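Side-chain contacts in ferrichrome ABC transporter substrate-binding protein (PDB 5FLY), which probably captures ferrichrome-type iron siderophores outside the cell membrane and delivers them to a partner ABC importer for uptake: residues A[104-109]-A[118-123]; A[37-42]-A[122-127]; A[112-117]-A[131-136]; A[29-34]-A[75-80]; A[7-10]-A[15-18]. All coordinates share one frame; numbering follows the deposited sequence.

Contact 1 (A[104-109]-A[118-123]). With 7PG (2,5,8,11,14,17,20,23-octaoxapentacosan-25-ol), chain P.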
# COMPACT_ATOMS: atom_id res chain seq x y z
N ILE A 104 -6.03 -17.54 4.57
CA ILE A 104 -6.38 -16.25 5.16
C ILE A 104 -6.72 -15.27 4.05
O ILE A 104 -5.85 -14.84 3.28
CB ILE A 104 -5.25 -15.65 6.02
CG1 ILE A 104 -4.76 -16.67 7.06
CG2 ILE A 104 -5.72 -14.43 6.74
CD1 ILE A 104 -3.47 -16.28 7.70
N ALA A 105 -8.00 -14.95 3.97
CA ALA A 105 -8.52 -14.01 3.00
C ALA A 105 -8.77 -12.68 3.69
O ALA A 105 -9.83 -12.42 4.26
CB ALA A 105 -9.76 -14.55 2.36
N PHE A 106 -7.74 -11.85 3.66
CA PHE A 106 -7.78 -10.58 4.37
C PHE A 106 -8.83 -9.61 3.85
O PHE A 106 -8.95 -9.38 2.64
CB PHE A 106 -6.42 -9.90 4.28
CG PHE A 106 -5.40 -10.42 5.25
CD1 PHE A 106 -5.38 -9.98 6.56
CD2 PHE A 106 -4.46 -11.35 4.84
CE1 PHE A 106 -4.45 -10.47 7.46
CE2 PHE A 106 -3.51 -11.83 5.72
CZ PHE A 106 -3.52 -11.40 7.04
N ASP A 107 -9.55 -9.04 4.80
CA ASP A 107 -10.35 -7.82 4.58
C ASP A 107 -9.35 -6.68 4.77
O ASP A 107 -9.08 -6.25 5.89
CB ASP A 107 -11.53 -7.75 5.57
CG ASP A 107 -12.55 -6.63 5.25
OD1 ASP A 107 -12.32 -5.67 4.49
OD2 ASP A 107 -13.63 -6.72 5.84
N TYR A 108 -8.74 -6.28 3.65
CA TYR A 108 -7.63 -5.33 3.66
C TYR A 108 -7.84 -4.14 4.60
O TYR A 108 -6.98 -3.81 5.42
CB TYR A 108 -7.38 -4.81 2.24
CG TYR A 108 -6.46 -3.62 2.25
CD1 TYR A 108 -5.11 -3.80 2.45
CD2 TYR A 108 -6.95 -2.32 2.11
CE1 TYR A 108 -4.25 -2.73 2.50
CE2 TYR A 108 -6.10 -1.24 2.17
CZ TYR A 108 -4.75 -1.45 2.36
OH TYR A 108 -3.87 -0.40 2.42
N ALA A 109 -9.01 -3.51 4.49
CA ALA A 109 -9.25 -2.25 5.19
C ALA A 109 -9.31 -2.36 6.72
O ALA A 109 -9.30 -1.34 7.40
CB ALA A 109 -10.54 -1.62 4.67
N GLU A 118 2.43 -6.18 11.53
CA GLU A 118 2.35 -6.95 12.77
C GLU A 118 1.62 -8.28 12.55
O GLU A 118 2.01 -9.30 13.12
CB GLU A 118 1.67 -6.14 13.86
CG GLU A 118 2.54 -4.96 14.28
CD GLU A 118 1.88 -4.00 15.25
OE1 GLU A 118 0.63 -3.89 15.25
OE2 GLU A 118 2.63 -3.35 16.01
N ALA A 119 0.58 -8.27 11.72
CA ALA A 119 -0.10 -9.51 11.36
C ALA A 119 0.84 -10.47 10.61
O ALA A 119 0.82 -11.67 10.83
CB ALA A 119 -1.32 -9.23 10.52
N MET A 120 1.68 -9.93 9.71
CA MET A 120 2.63 -10.76 9.00
C MET A 120 3.61 -11.38 9.98
O MET A 120 3.91 -12.57 9.87
CB MET A 120 3.39 -9.96 7.93
CG MET A 120 2.46 -9.29 6.90
SD MET A 120 1.38 -10.38 5.98
CE MET A 120 -0.15 -10.18 6.91
N GLY A 121 4.06 -10.60 10.95
CA GLY A 121 4.89 -11.14 12.03
C GLY A 121 4.22 -12.27 12.80
O GLY A 121 4.85 -13.27 13.18
N ASP A 122 2.92 -12.11 13.06
CA ASP A 122 2.18 -13.14 13.79
C ASP A 122 2.10 -14.44 12.99
O ASP A 122 2.25 -15.52 13.55
CB ASP A 122 0.77 -12.63 14.13
CG ASP A 122 0.78 -11.51 15.16
OD1 ASP A 122 1.77 -11.39 15.92
OD2 ASP A 122 -0.22 -10.74 15.22
N ILE A 123 1.88 -14.33 11.68
CA ILE A 123 1.78 -15.50 10.83
C ILE A 123 3.04 -16.34 10.87
O ILE A 123 2.96 -17.56 11.00
CB ILE A 123 1.47 -15.08 9.37
CG1 ILE A 123 0.02 -14.62 9.28
CG2 ILE A 123 1.69 -16.24 8.39
CD1 ILE A 123 -0.36 -13.91 8.00
C2 7PG P . -2.72 -2.29 -7.93
O1 7PG P . -2.59 -1.58 -9.14
C3 7PG P . -3.32 -0.39 -9.17
C4 7PG P . -4.62 -0.60 -9.95
O2 7PG P . -5.19 0.64 -10.31
C5 7PG P . -5.38 1.52 -9.25
C6 7PG P . -6.66 2.33 -9.42
O3 7PG P . -7.23 2.57 -8.16
C7 7PG P . -8.08 1.57 -7.66
C8 7PG P . -8.34 1.83 -6.17
O4 7PG P . -9.07 0.80 -5.56
C9 7PG P . -8.46 -0.46 -5.62
C10 7PG P . -8.84 -1.38 -4.45
O5 7PG P . -7.72 -2.20 -4.22
C11 7PG P . -7.68 -2.93 -3.02
C12 7PG P . -6.23 -3.29 -2.70
O6 7PG P . -5.84 -2.71 -1.48
C13 7PG P . -5.11 -1.52 -1.53
C14 7PG P . -3.71 -1.78 -2.08
O7 7PG P . -2.79 -1.06 -1.31
C15 7PG P . -1.50 -1.63 -1.23

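Contact 2 (A[37-42]-A[122-127])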
# COMPACT_ATOMS: atom_id res chain seq x y z
N GLY A 37 5.33 -8.20 0.08
CA GLY A 37 6.55 -7.54 0.51
C GLY A 37 6.82 -7.75 1.98
O GLY A 37 7.96 -7.96 2.40
N GLY A 38 5.76 -7.68 2.78
CA GLY A 38 5.92 -7.80 4.23
C GLY A 38 6.38 -9.17 4.68
O GLY A 38 7.18 -9.31 5.61
N LEU A 39 5.84 -10.21 4.06
CA LEU A 39 6.25 -11.56 4.39
C LEU A 39 7.67 -11.83 3.91
O LEU A 39 8.44 -12.49 4.59
CB LEU A 39 5.26 -12.55 3.80
CG LEU A 39 3.93 -12.64 4.56
CD1 LEU A 39 2.87 -13.32 3.67
CD2 LEU A 39 4.11 -13.38 5.88
N LYS A 40 8.03 -11.32 2.73
CA LYS A 40 9.39 -11.46 2.19
C LYS A 40 10.40 -10.74 3.10
O LYS A 40 11.49 -11.24 3.38
CB LYS A 40 9.44 -10.89 0.77
CG LYS A 40 10.83 -10.67 0.19
CD LYS A 40 11.63 -11.94 0.10
CE LYS A 40 13.07 -11.66 -0.37
NZ LYS A 40 13.91 -12.90 -0.37
N TYR A 41 10.01 -9.58 3.60
CA TYR A 41 10.87 -8.79 4.47
C TYR A 41 11.21 -9.57 5.73
O TYR A 41 12.29 -9.41 6.32
CB TYR A 41 10.18 -7.46 4.81
CG TYR A 41 11.07 -6.41 5.42
CD1 TYR A 41 11.84 -5.59 4.61
CD2 TYR A 41 11.13 -6.23 6.79
CE1 TYR A 41 12.64 -4.62 5.15
CE2 TYR A 41 11.92 -5.24 7.34
CZ TYR A 41 12.69 -4.45 6.52
OH TYR A 41 13.48 -3.46 7.06
N LEU A 42 10.28 -10.43 6.12
CA LEU A 42 10.43 -11.29 7.29
C LEU A 42 11.00 -12.68 6.95
O LEU A 42 11.03 -13.56 7.82
CB LEU A 42 9.08 -11.45 8.00
CG LEU A 42 8.52 -10.19 8.68
CD1 LEU A 42 7.10 -10.44 9.14
CD2 LEU A 42 9.39 -9.77 9.87
N ASP A 122 2.92 -12.11 13.06
CA ASP A 122 2.18 -13.14 13.79
C ASP A 122 2.10 -14.44 12.99
O ASP A 122 2.25 -15.52 13.55
CB ASP A 122 0.77 -12.63 14.13
CG ASP A 122 0.78 -11.51 15.16
OD1 ASP A 122 1.77 -11.39 15.92
OD2 ASP A 122 -0.22 -10.74 15.22
N ILE A 123 1.88 -14.33 11.68
CA ILE A 123 1.78 -15.50 10.83
C ILE A 123 3.04 -16.34 10.87
O ILE A 123 2.96 -17.56 11.00
CB ILE A 123 1.47 -15.08 9.37
CG1 ILE A 123 0.02 -14.62 9.28
CG2 ILE A 123 1.69 -16.24 8.39
CD1 ILE A 123 -0.36 -13.91 8.00
N VAL A 124 4.20 -15.69 10.76
CA VAL A 124 5.46 -16.42 10.61
C VAL A 124 6.23 -16.55 11.92
O VAL A 124 7.33 -17.13 11.93
CB VAL A 124 6.39 -15.78 9.57
CG1 VAL A 124 5.74 -15.81 8.19
CG2 VAL A 124 6.80 -14.37 9.99
N GLY A 125 5.68 -16.02 13.00
CA GLY A 125 6.30 -16.12 14.31
C GLY A 125 7.53 -15.25 14.46
O GLY A 125 8.53 -15.66 15.07
N LYS A 126 7.47 -14.05 13.90
CA LYS A 126 8.57 -13.08 14.01
C LYS A 126 8.08 -11.72 14.51
O LYS A 126 8.44 -10.66 13.99
CB LYS A 126 9.30 -12.96 12.68
CG LYS A 126 10.08 -14.23 12.32
CD LYS A 126 10.73 -14.22 10.96
CE LYS A 126 11.33 -15.61 10.66
NZ LYS A 126 11.89 -15.73 9.30
N SER A 127 7.28 -11.74 15.56
CA SER A 127 6.77 -10.50 16.13
C SER A 127 7.92 -9.62 16.67
O SER A 127 7.83 -8.40 16.61
CB SER A 127 5.76 -10.79 17.24
OG SER A 127 4.56 -11.34 16.69

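Contact 3 (A[112-117]-A[131-136])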
# COMPACT_ATOMS: atom_id res chain seq x y z
N ASN A 112 -4.50 -1.07 9.52
CA ASN A 112 -3.63 -0.00 9.03
C ASN A 112 -2.28 -0.64 8.72
O ASN A 112 -2.05 -1.81 9.02
CB ASN A 112 -3.53 1.18 10.01
CG ASN A 112 -2.73 0.87 11.28
OD1 ASN A 112 -1.67 0.25 11.24
ND2 ASN A 112 -3.24 1.33 12.41
N TYR A 113 -1.40 0.12 8.08
CA TYR A 113 -0.21 -0.45 7.49
C TYR A 113 0.77 -1.03 8.50
O TYR A 113 1.50 -1.96 8.19
CB TYR A 113 0.47 0.60 6.60
CG TYR A 113 1.27 1.67 7.30
CD1 TYR A 113 0.66 2.67 8.06
CD2 TYR A 113 2.64 1.73 7.12
CE1 TYR A 113 1.41 3.65 8.68
CE2 TYR A 113 3.39 2.71 7.72
CZ TYR A 113 2.78 3.67 8.49
OH TYR A 113 3.58 4.64 9.07
N LEU A 114 0.78 -0.49 9.72
CA LEU A 114 1.63 -1.02 10.78
C LEU A 114 1.03 -2.29 11.39
O LEU A 114 1.73 -3.29 11.57
CB LEU A 114 1.87 0.04 11.86
CG LEU A 114 2.59 1.31 11.38
CD1 LEU A 114 2.75 2.34 12.49
CD2 LEU A 114 3.95 1.00 10.80
N GLU A 115 -0.27 -2.25 11.69
CA GLU A 115 -1.02 -3.44 12.13
C GLU A 115 -0.89 -4.57 11.12
O GLU A 115 -0.83 -5.74 11.46
CB GLU A 115 -2.50 -3.09 12.32
CG GLU A 115 -2.75 -2.04 13.41
CD GLU A 115 -4.20 -1.57 13.46
OE1 GLU A 115 -4.94 -1.72 12.46
OE2 GLU A 115 -4.60 -1.05 14.53
N GLN A 116 -0.86 -4.21 9.84
CA GLN A 116 -0.73 -5.20 8.78
C GLN A 116 0.61 -5.96 8.90
O GLN A 116 0.65 -7.18 8.82
CB GLN A 116 -0.85 -4.49 7.43
CG GLN A 116 -0.70 -5.37 6.20
CD GLN A 116 -0.81 -4.54 4.94
OE1 GLN A 116 -1.90 -4.12 4.57
NE2 GLN A 116 0.33 -4.24 4.32
N GLN A 117 1.69 -5.23 9.13
CA GLN A 117 3.00 -5.87 9.19
C GLN A 117 3.09 -6.68 10.48
O GLN A 117 3.69 -7.75 10.53
CB GLN A 117 4.11 -4.83 9.08
CG GLN A 117 5.52 -5.43 9.03
CD GLN A 117 5.77 -6.40 7.86
OE1 GLN A 117 4.94 -6.54 6.97
NE2 GLN A 117 6.92 -7.06 7.88
N LYS A 131 8.56 -5.64 15.72
CA LYS A 131 8.70 -4.64 16.77
C LYS A 131 9.91 -3.74 16.54
O LYS A 131 9.81 -2.51 16.70
CB LYS A 131 8.80 -5.32 18.14
CG LYS A 131 7.47 -5.81 18.70
CD LYS A 131 7.62 -6.30 20.15
CE LYS A 131 7.89 -5.14 21.14
NZ LYS A 131 6.76 -4.14 21.22
N LYS A 132 11.06 -4.34 16.19
CA LYS A 132 12.30 -3.61 15.91
C LYS A 132 12.14 -2.74 14.66
O LYS A 132 12.47 -1.56 14.67
CB LYS A 132 13.48 -4.57 15.76
CG LYS A 132 14.79 -3.90 15.32
CD LYS A 132 15.92 -4.91 15.11
CE LYS A 132 17.19 -4.19 14.64
NZ LYS A 132 18.38 -5.10 14.62
N TRP A 133 11.63 -3.34 13.59
CA TRP A 133 11.36 -2.59 12.36
C TRP A 133 10.43 -1.40 12.62
O TRP A 133 10.68 -0.29 12.17
CB TRP A 133 10.73 -3.51 11.32
CG TRP A 133 10.20 -2.72 10.17
CD1 TRP A 133 10.93 -2.23 9.14
CD2 TRP A 133 8.84 -2.31 9.96
NE1 TRP A 133 10.11 -1.52 8.29
CE2 TRP A 133 8.83 -1.56 8.76
CE3 TRP A 133 7.64 -2.50 10.65
CZ2 TRP A 133 7.66 -1.00 8.25
CZ3 TRP A 133 6.48 -1.94 10.13
CH2 TRP A 133 6.50 -1.21 8.94
N LYS A 134 9.35 -1.65 13.34
CA LYS A 134 8.39 -0.58 13.67
C LYS A 134 9.03 0.57 14.44
O LYS A 134 8.79 1.74 14.15
CB LYS A 134 7.24 -1.17 14.46
CG LYS A 134 6.09 -0.23 14.68
CD LYS A 134 5.01 -0.86 15.50
CE LYS A 134 3.83 0.06 15.66
NZ LYS A 134 2.86 -0.52 16.59
N ALA A 135 9.82 0.24 15.45
CA ALA A 135 10.47 1.27 16.26
C ALA A 135 11.43 2.10 15.42
O ALA A 135 11.47 3.32 15.56
CB ALA A 135 11.20 0.64 17.42
N ASP A 136 12.18 1.44 14.54
CA ASP A 136 13.11 2.14 13.66
C ASP A 136 12.36 3.05 12.69
O ASP A 136 12.75 4.20 12.45
CB ASP A 136 13.97 1.16 12.86
CG ASP A 136 14.92 0.35 13.72
OD1 ASP A 136 15.22 0.77 14.86
OD2 ASP A 136 15.39 -0.71 13.26

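Contact 4 (A[29-34]-A[75-80])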
# COMPACT_ATOMS: atom_id res chain seq x y z
N VAL A 29 1.73 -19.55 -0.25
CA VAL A 29 1.44 -18.93 -1.53
C VAL A 29 0.72 -17.63 -1.23
O VAL A 29 -0.32 -17.65 -0.59
CB VAL A 29 0.60 -19.84 -2.43
CG1 VAL A 29 0.06 -19.07 -3.66
CG2 VAL A 29 1.43 -21.06 -2.83
N VAL A 30 1.30 -16.52 -1.66
CA VAL A 30 0.72 -15.21 -1.41
C VAL A 30 0.05 -14.69 -2.68
O VAL A 30 0.72 -14.19 -3.59
CB VAL A 30 1.79 -14.21 -0.90
CG1 VAL A 30 1.15 -12.87 -0.54
CG2 VAL A 30 2.55 -14.79 0.28
N MET A 31 -1.27 -14.83 -2.76
CA MET A 31 -2.03 -14.37 -3.92
C MET A 31 -2.40 -12.89 -3.85
O MET A 31 -2.71 -12.28 -4.88
CB MET A 31 -3.31 -15.19 -4.08
CG MET A 31 -3.07 -16.63 -4.49
SD MET A 31 -1.98 -16.80 -5.94
CE MET A 31 -2.82 -15.80 -7.15
N ALA A 32 -2.40 -12.33 -2.65
CA ALA A 32 -2.70 -10.91 -2.46
C ALA A 32 -1.37 -10.12 -2.39
O ALA A 32 -0.64 -10.22 -1.40
CB ALA A 32 -3.51 -10.70 -1.21
N PRO A 33 -1.05 -9.34 -3.44
CA PRO A 33 0.27 -8.71 -3.46
C PRO A 33 0.52 -7.72 -2.33
O PRO A 33 1.68 -7.46 -2.01
CB PRO A 33 0.30 -8.01 -4.82
CG PRO A 33 -1.12 -7.89 -5.26
CD PRO A 33 -1.81 -9.09 -4.68
N THR A 34 -0.54 -7.17 -1.75
CA THR A 34 -0.41 -6.30 -0.59
C THR A 34 0.46 -6.91 0.50
O THR A 34 1.22 -6.18 1.14
CB THR A 34 -1.81 -5.97 -0.03
OG1 THR A 34 -2.53 -5.23 -1.03
CG2 THR A 34 -1.72 -5.18 1.26
N GLU A 75 -5.31 -23.96 -10.03
CA GLU A 75 -4.57 -25.19 -10.25
C GLU A 75 -3.07 -24.97 -10.06
O GLU A 75 -2.38 -25.87 -9.58
CB GLU A 75 -4.89 -25.76 -11.64
CG GLU A 75 -6.31 -26.28 -11.68
CD GLU A 75 -6.60 -27.15 -12.87
OE1 GLU A 75 -5.80 -28.06 -13.17
OE2 GLU A 75 -7.66 -26.94 -13.51
N LYS A 76 -2.57 -23.77 -10.37
CA LYS A 76 -1.18 -23.44 -10.06
C LYS A 76 -0.97 -23.44 -8.55
O LYS A 76 0.01 -24.01 -8.07
CB LYS A 76 -0.75 -22.09 -10.65
CG LYS A 76 0.70 -21.69 -10.34
CD LYS A 76 1.75 -22.65 -10.88
CE LYS A 76 3.16 -22.17 -10.48
NZ LYS A 76 4.24 -23.01 -11.06
N VAL A 77 -1.89 -22.82 -7.81
CA VAL A 77 -1.75 -22.78 -6.35
C VAL A 77 -1.68 -24.23 -5.84
O VAL A 77 -0.76 -24.59 -5.09
CB VAL A 77 -2.93 -22.01 -5.67
CG1 VAL A 77 -2.81 -22.06 -4.16
CG2 VAL A 77 -2.95 -20.56 -6.13
N ALA A 78 -2.59 -25.08 -6.29
CA ALA A 78 -2.63 -26.45 -5.84
C ALA A 78 -1.31 -27.17 -6.17
O ALA A 78 -0.78 -27.91 -5.35
CB ALA A 78 -3.82 -27.18 -6.45
N SER A 79 -0.77 -26.92 -7.36
CA SER A 79 0.46 -27.61 -7.78
C SER A 79 1.65 -27.28 -6.90
O SER A 79 2.62 -28.02 -6.88
CB SER A 79 0.79 -27.28 -9.23
OG SER A 79 1.35 -25.99 -9.36
N LEU A 80 1.58 -26.16 -6.17
CA LEU A 80 2.69 -25.75 -5.31
C LEU A 80 2.61 -26.39 -3.92
O LEU A 80 3.47 -26.18 -3.08
CB LEU A 80 2.73 -24.22 -5.20
CG LEU A 80 3.21 -23.48 -6.46
CD1 LEU A 80 2.98 -21.97 -6.35
CD2 LEU A 80 4.69 -23.80 -6.76

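Contact 5 (A[7-10]-A[15-18])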
# COMPACT_ATOMS: atom_id res chain seq x y z
N ALA A 7 -3.83 -20.64 16.07
CA ALA A 7 -4.95 -19.83 15.59
C ALA A 7 -4.45 -18.45 15.21
O ALA A 7 -3.85 -17.75 16.03
CB ALA A 7 -6.03 -19.75 16.66
N PHE A 8 -4.68 -18.06 13.96
CA PHE A 8 -4.48 -16.69 13.53
C PHE A 8 -5.81 -15.95 13.68
O PHE A 8 -6.82 -16.40 13.17
CB PHE A 8 -3.99 -16.62 12.10
CG PHE A 8 -3.85 -15.23 11.60
CD1 PHE A 8 -2.74 -14.48 11.95
CD2 PHE A 8 -4.84 -14.65 10.83
CE1 PHE A 8 -2.60 -13.19 11.52
CE2 PHE A 8 -4.72 -13.35 10.40
CZ PHE A 8 -3.59 -12.62 10.74
N ASN A 9 -5.80 -14.85 14.42
CA ASN A 9 -7.02 -14.11 14.68
C ASN A 9 -7.24 -13.01 13.65
O ASN A 9 -6.70 -11.91 13.77
CB ASN A 9 -6.96 -13.52 16.09
CG ASN A 9 -6.78 -14.60 17.14
OD1 ASN A 9 -7.49 -15.60 17.13
ND2 ASN A 9 -5.82 -14.40 18.03
N LEU A 10 -8.02 -13.33 12.63
CA LEU A 10 -8.27 -12.40 11.53
C LEU A 10 -9.37 -11.40 11.88
O LEU A 10 -10.46 -11.80 12.29
CB LEU A 10 -8.66 -13.18 10.27
CG LEU A 10 -9.01 -12.39 9.01
CD1 LEU A 10 -7.79 -11.62 8.51
CD2 LEU A 10 -9.55 -13.31 7.94
N GLY A 15 -16.16 -9.45 13.29
CA GLY A 15 -15.34 -9.36 14.48
C GLY A 15 -13.97 -10.01 14.29
O GLY A 15 -13.13 -9.49 13.55
N GLU A 16 -13.75 -11.13 14.98
CA GLU A 16 -12.52 -11.89 14.85
C GLU A 16 -12.86 -13.30 14.41
O GLU A 16 -13.75 -13.95 14.98
CB GLU A 16 -11.75 -11.91 16.16
CG GLU A 16 -11.06 -10.58 16.45
CD GLU A 16 -9.97 -10.70 17.48
OE1 GLU A 16 -9.76 -11.82 18.02
OE2 GLU A 16 -9.31 -9.68 17.76
N GLU A 17 -12.18 -13.74 13.37
CA GLU A 17 -12.34 -15.08 12.84
C GLU A 17 -11.06 -15.83 13.13
O GLU A 17 -9.99 -15.39 12.72
CB GLU A 17 -12.63 -15.05 11.34
CG GLU A 17 -12.67 -16.42 10.71
CD GLU A 17 -13.16 -16.40 9.27
OE1 GLU A 17 -13.59 -15.32 8.80
OE2 GLU A 17 -13.13 -17.48 8.63
N LYS A 18 -11.17 -16.95 13.84
CA LYS A 18 -10.01 -17.76 14.16
C LYS A 18 -9.76 -18.72 13.03
O LYS A 18 -10.65 -19.49 12.65
CB LYS A 18 -10.20 -18.52 15.47
CG LYS A 18 -10.12 -17.64 16.69
CD LYS A 18 -9.96 -18.46 17.96
CE LYS A 18 -9.09 -17.74 18.98
NZ LYS A 18 -9.68 -16.42 19.36

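Contact 1 (A[104-109]-A[118-123])
Phe106 on strand 103-106 and Met120 on helix 113-124 approach from opposite directions, and their meeting is the tightest of the apolar contacts here, with Phe106 CZ 3.6 Å from Met120 CE and Phe106 CE2 3.9 Å from the same methyl. CB of the methionine is not aimed at the strand; bends at chi2 (-58°) and chi3 (99°) carry the S-methyl end back to the ring, which it meets obliquely. Ile123 approaches that ring at its edge, its CD1 lying near the ring plane and 4.1 Å from Phe106 CZ. The two isoleucines then reach for each other tip to tip, Ile104 CD1 standing 3.9 Å from Ile123 CD1. Ile104 works with both branches, since its CG2 covers one face of Phe106, 3.5 Å above the ring plane and displaced toward the rim. Phe8 and Leu10 of the N-terminal hairpin add to this buried cluster, and Tyr35 stacks on Phe106.

Ligand contact is a separate matter, made beyond the end of the strand. Ether atom O6 of the bound polyether 7PG sits 3.7 Å above the ring of Tyr108, over its centre, while Tyr108 OH is hydrogen-bonded to Asn174 O and Trp175 meets the ring edge-to-face.

Strand 103-106 is outermost in the five-stranded parallel sheet, and helix 113-124, next in the chain, packs beside it. The axes of the short strand and helix segments run antiparallel (178°), 13.0 Å apart, a gap filled by Ile104, Phe106, Met120 and Ile123. No hydrogen bond crosses it, so cohesion between the segments rests on dispersion and the exclusion of water.

Contact 2 (A[37-42]-A[122-127])
Leu42, which has the largest area buried by this contact, offers both its backbone and its side chain to 122-127. Its carbonyl O accepts a hydrogen bond from Lys126 NZ at 2.8 Å, the ammonium lying nearly along the C=O axis (160°). The lysine gets there as a rod, fully extended beyond CG, and the end of the chain passes in front of the oxygen, Lys126 CD 3.2 Å from Leu42 O. Because this carbonyl belongs to the residue that follows helix 36-41, the negative end of that helix would probably favour the positive charge; Asp43 also touches the lysine. Nearer the backbone, Leu42 CD2 is 4.3 Å from Lys126 CB.

Lys126 stands at the N-cap of helix 127-152, directly after Gly125, whose positive phi (73°) ends helix 113-124 and turns the chain. Helix 127-152 is the long connector that leads from the parallel-sheet lobe to the mixed-sheet lobe, a hallmark of class III solute-binding proteins, so the contact fastens helix 36-41 close to the start of that connector.

Leu39 and Leu42 share Val124, one methyl each. Leu39 CD2 lies 3.7 Å from Val124 CG1, and Leu42 CD1 is 4.0 Å from Val124 CG2, the leucines meeting the valine at a slant. With chi1 at -63°, CG2 of the valine takes the crowded position between its backbone N and carbonyl carbon, which turns the two methyls to different leucines. Ala44 touches both Leu39 and Val124, while Glu129 and Val130 of the connector cover Leu42.

Contact 3 (A[112-117]-A[131-136])
Leu114 is forked between two side chains of helix 127-152. Its CD2 crosses the indole of Trp133 obliquely, 3.9 Å from CH2 of that ring, while its CD1 lies 4.1 Å from Lys134 CE, the leucine standing at about a right angle to the lysine. Lys134 runs out extended, touching the leucine through CE alone, and carries NZ to a salt bridge with Glu118, one turn beyond Leu114 on helix 113-124. Gln117 comes at Trp133 roughly perpendicular, amide and ring planes 65° apart, and touches with methylene rather than amide: Gln117 CG is 3.8 Å from Trp133 CZ3. A bend at chi2 (59°) turns the amide away to Gly38, whose O accepts a hydrogen bond from NE2.

At the start of the helix, Asn112 and Glu115 form a capping box: Glu115 N donates to Asn112 OD1 at 2.9 Å, and Asn112 N returns a bond to Glu115 OE1 at 3.0 Å. Pro262 and Leu265 of the C-terminal helix 262-278 also pack on Trp133. With the short helical axes 10.9 Å apart and at 158°, the pairing is that of an antiparallel alpha-alpha hairpin, two consecutive helices folded back on each other.

Contact 4 (A[29-34]-A[75-80])
Val29 divides its methyls between two residues of 75-80. Val29 CG1 lies 4.2 Å from Val77 CG2, the two valine side chains set at an angle to each other, and Val29 CG2 is 4.0 Å from Leu80 CD1, the leucine crossing it at about a right angle. Two residues on, Met31 touches Val77 through sulfur, its SD 3.9 Å from Val77 CG2, so that this single methyl faces both Val29 and Met31. The methionine chain folds at chi2 (-51°) and chi3 (-56°), which presents SD to the valine and curls the terminal methyl back.

All these touching atoms are carbon or sulfur, and no hydrogen bond passes between the segments. Strand 28-30 is the middle strand of the five-stranded parallel sheet of this lobe, and helix 74-79 belongs to the beta-alpha-beta crossover that leads from edge strand 68-69 past the strands between to strand 84-88. Val77 and Leu80 therefore press the crossover helix onto the sheet, and Val69 packs against both of them and Met31. Val30, between the two contact residues, packs instead on Ala36 and Leu39 of helix 36-41.

Further out, the end of the helix is fixed by polar bonds. Ser79 OG donates to Lys76 O at 2.7 Å, Leu80 N reaches Val77 O at 3.0 Å, and Leu80 O accepts from Arg27 NH2. Lys76 NZ forms a salt bridge with Asp67. On the strand side the backbone of Val29 is bonded to Leu84 and Ile86, and the chain runs on to Thr34, which lines the polyether pocket with its hydroxyl bonded to Tyr88 OH.

Contact 5 (A[7-10]-A[15-18])
Asn9 and Lys18 both set CG anti to the carbonyl carbon (chi1 -58° and -73°), which lays their side chains alongside each other, pointing the same way from one face of the two-stranded sheet. The lysine bends at its third and fourth torsions, turning its end toward the amide oxygen, so that NZ gives a weak hydrogen bond to Asn9 OD1 at 3.2 Å while Lys18 CE is equally near that oxygen. Ala7 CB, 4.3 Å from Lys18 CE, extends the same patch; the side chain of Ala7 is also about 5 Å from a bound cadmium ion. Beyond the asparagine, Glu16 OE1 comes within 3.8 Å of Asn9 CB, a loose contact in which carboxylate and amide lie nearly parallel.

Leu10 and Glu17 carry the backbone pairing. Leu10 N donates to Glu17 O at 2.9 Å, and the return bond from Glu17 N to Leu10 O, 2.8 Å long, is straighter at the hydrogen (N-H...O 171°) and lies in the carbonyl plane. Leu10 O also receives a CA-H...O contact from Glu16 CA at 3.3 Å. Leu10 points to the other face, where it packs on Ile104 and Phe106. The hydrogen-bonded pair Leu10 with Glu17 and the non-hydrogen-bonded pair Asn9 with Lys18 belong to the N-terminal beta hairpin of strands 5-12 and 15-22, which lays Phe8 and Leu10 against strand 103-106, an outermost strand of the parallel sheet.

How the contacts relate
From the N terminus, contact 5 closes first, a short hairpin complete before the parallel sheet begins. Contact 4 opens on strand 28-30 and closes on helix 74-79, and contact 2, starting inside that loop, crosses it to make the longest closure, from helix 36-41 to the end of helix 113-124. Contact 1 nests within contact 2, sharing Asp122 and Ile123, and ties edge strand 103-106 to that helix. Contact 3 crosses both contacts 1 and 2 and leads into helix 127-152. Helix 113-124 thus serves contacts 1, 2 and 3. Contact 5 packs against contact 1 through Phe8 and Leu10 but stays clear of contacts 3 and 4.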